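Local coordinates for aminotransferase, class III (PDB 3I4J), which probably acts as a pyridoxal-phosphate-dependent transaminase, moving amino groups between substrates as other class-III aminotransferases do, at residues N171-A176 / Y214-D219. The protein carries 1 engineered substitution. Sequence-based numbering, arbitrary orientation.
Sequences NGAEDA and YERVRD
R216 sends its CG trans to its own backbone N (chi1 179°) and then bends at chi2 and chi3, both near 55°, a curl that folds the guanidinium back over A173. The methyl of A173 lies against one face of that flat group, nearer its edge than its middle, with CB 3.6 Å from R216 NH2. A long arginine suits this place because its aliphatic part can pack while its charge travels on: R216 CB meets A176 CB at 3.6 Å, and the chain continues past the carbonyl oxygen of A173 to a salt bridge between NH1 and E177, the residue just after A176. With an alanine in its place, E177 would probably lose its charged mate and the A173 methyl the flat group that covers it. Small residues suit positions 173 and 176, which face R216 and V217 where the axes of the short segments approach to 8.0 Å at 40°; A176 brings only a methyl, which also touches V217, CB to CG2 at 3.9 Å. No hydrogen bond joins the two segments. The short helix begins at N171, its N-cap, where OD1 accepts from the backbone N of E174 at 3.0 Å through a lone pair in the amide plane, satisfying an amide that the first turn leaves without a helical carbonyl. This is plain helix packing on the outside of the fold-type I domain: helix 172-176 lies on helix 213-224, whose Y213 also touches A176, and Y214, V217 and R218 touch F228 of strand 227-231 in the large mixed sheet, so V217 lies against both A176 and the sheet.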
loop_
_atom_site.group_PDB
_atom_site.type_symbol
_atom_site.label_atom_id
_atom_site.label_comp_id
_atom_site.label_asym_id
_atom_site.label_seq_id
_atom_site.Cartn_x
_atom_site.Cartn_y
_atom_site.Cartn_z
ATOM N N ASN C 171 -35.233 -17.802 1.951
ATOM C CA ASN C 171 -35.447 -17.297 0.601
ATOM C C ASN C 171 -34.610 -16.017 0.475
ATOM O O ASN C 171 -34.746 -15.105 1.284
ATOM C CB ASN C 171 -36.936 -16.995 0.396
ATOM C CG ASN C 171 -37.216 -16.273 -0.905
ATOM O OD1 ASN C 171 -37.028 -15.059 -1.012
ATOM N ND2 ASN C 171 -37.664 -17.018 -1.907
ATOM N N GLY C 172 -33.743 -15.970 -0.532
ATOM C CA GLY C 172 -32.872 -14.817 -0.735
ATOM C C GLY C 172 -33.492 -13.431 -0.708
ATOM O O GLY C 172 -33.001 -12.531 -0.017
ATOM N N ALA C 173 -34.564 -13.236 -1.468
ATOM C CA ALA C 173 -35.219 -11.935 -1.508
ATOM C C ALA C 173 -35.780 -11.575 -0.136
ATOM O O ALA C 173 -35.658 -10.440 0.322
ATOM C CB ALA C 173 -36.333 -11.946 -2.549
ATOM N N GLU C 174 -36.402 -12.551 0.517
ATOM C CA GLU C 174 -36.981 -12.350 1.835
ATOM C C GLU C 174 -35.887 -11.970 2.837
ATOM O O GLU C 174 -36.076 -11.096 3.684
ATOM C CB GLU C 174 -37.674 -13.640 2.277
ATOM C CG GLU C 174 -38.337 -13.592 3.636
ATOM C CD GLU C 174 -38.824 -14.966 4.074
ATOM O OE1 GLU C 174 -39.532 -15.627 3.281
ATOM O OE2 GLU C 174 -38.497 -15.385 5.206
ATOM N N ASP C 175 -34.742 -12.631 2.724
ATOM C CA ASP C 175 -33.610 -12.380 3.618
ATOM C C ASP C 175 -33.066 -10.968 3.380
ATOM O O ASP C 175 -32.725 -10.248 4.323
ATOM C CB ASP C 175 -32.523 -13.441 3.361
ATOM C CG ASP C 175 -31.456 -13.485 4.450
ATOM O OD1 ASP C 175 -31.805 -13.361 5.644
ATOM O OD2 ASP C 175 -30.266 -13.671 4.109
ATOM N N ALA C 176 -33.008 -10.572 2.112
ATOM C CA ALA C 176 -32.504 -9.251 1.737
ATOM C C ALA C 176 -33.406 -8.122 2.233
ATOM O O ALA C 176 -32.948 -6.997 2.439
ATOM C CB ALA C 176 -32.344 -9.171 0.219
ATOM N N TYR C 214 -28.995 -10.604 -3.706
ATOM C CA TYR C 214 -28.452 -9.365 -4.241
ATOM C C TYR C 214 -29.337 -8.660 -5.256
ATOM O O TYR C 214 -29.220 -7.446 -5.440
ATOM C CB TYR C 214 -27.047 -9.599 -4.788
ATOM C CG TYR C 214 -26.077 -9.880 -3.665
ATOM C CD1 TYR C 214 -25.819 -8.918 -2.687
ATOM C CD2 TYR C 214 -25.485 -11.134 -3.530
ATOM C CE1 TYR C 214 -24.992 -9.211 -1.585
ATOM C CE2 TYR C 214 -24.666 -11.437 -2.443
ATOM C CZ TYR C 214 -24.427 -10.477 -1.477
ATOM O OH TYR C 214 -23.641 -10.803 -0.389
ATOM N N GLU C 215 -30.219 -9.409 -5.913
ATOM C CA GLU C 215 -31.140 -8.792 -6.859
ATOM C C GLU C 215 -32.027 -7.852 -6.042
ATOM O O GLU C 215 -32.277 -6.710 -6.441
ATOM C CB GLU C 215 -32.005 -9.851 -7.557
ATOM C CG GLU C 215 -31.251 -10.741 -8.546
ATOM C CD GLU C 215 -30.603 -11.959 -7.907
ATOM O OE1 GLU C 215 -30.484 -12.018 -6.664
ATOM O OE2 GLU C 215 -30.197 -12.863 -8.661
ATOM N N ARG C 216 -32.489 -8.337 -4.890
ATOM C CA ARG C 216 -33.338 -7.540 -4.009
ATOM C C ARG C 216 -32.543 -6.403 -3.367
ATOM O O ARG C 216 -33.048 -5.289 -3.239
ATOM C CB ARG C 216 -33.984 -8.431 -2.937
ATOM C CG ARG C 216 -34.891 -7.689 -1.941
ATOM C CD ARG C 216 -35.997 -6.895 -2.637
ATOM N NE ARG C 216 -36.795 -7.738 -3.520
ATOM C CZ ARG C 216 -37.724 -8.599 -3.107
ATOM N NH1 ARG C 216 -37.992 -8.731 -1.811
ATOM N NH2 ARG C 216 -38.371 -9.348 -3.991
ATOM N N VAL C 217 -31.300 -6.672 -2.969
ATOM C CA VAL C 217 -30.461 -5.625 -2.385
ATOM C C VAL C 217 -30.275 -4.483 -3.392
ATOM O O VAL C 217 -30.400 -3.312 -3.043
ATOM C CB VAL C 217 -29.060 -6.170 -1.990
ATOM C CG1 VAL C 217 -28.101 -5.007 -1.704
ATOM C CG2 VAL C 217 -29.177 -7.053 -0.760
ATOM N N ARG C 218 -29.973 -4.835 -4.638
ATOM C CA ARG C 218 -29.774 -3.841 -5.694
ATOM C C ARG C 218 -31.007 -2.941 -5.817
ATOM O O ARG C 218 -30.894 -1.714 -5.878
ATOM C CB ARG C 218 -29.507 -4.545 -7.029
ATOM C CG ARG C 218 -29.456 -3.633 -8.259
ATOM C CD ARG C 218 -28.214 -2.754 -8.283
ATOM N NE ARG C 218 -28.370 -1.525 -7.517
ATOM C CZ ARG C 218 -27.404 -0.626 -7.344
ATOM N NH1 ARG C 218 -26.207 -0.828 -7.882
ATOM N NH2 ARG C 218 -27.636 0.476 -6.646
ATOM N N ASP C 219 -32.179 -3.565 -5.845
ATOM C CA ASP C 219 -33.438 -2.837 -5.964
ATOM C C ASP C 219 -33.718 -1.957 -4.753
ATOM O O ASP C 219 -34.122 -0.805 -4.898
ATOM C CB ASP C 219 -34.597 -3.814 -6.186
ATOM C CG ASP C 219 -34.547 -4.479 -7.550
ATOM O OD1 ASP C 219 -33.846 -3.963 -8.445
ATOM O OD2 ASP C 219 -35.221 -5.516 -7.734
#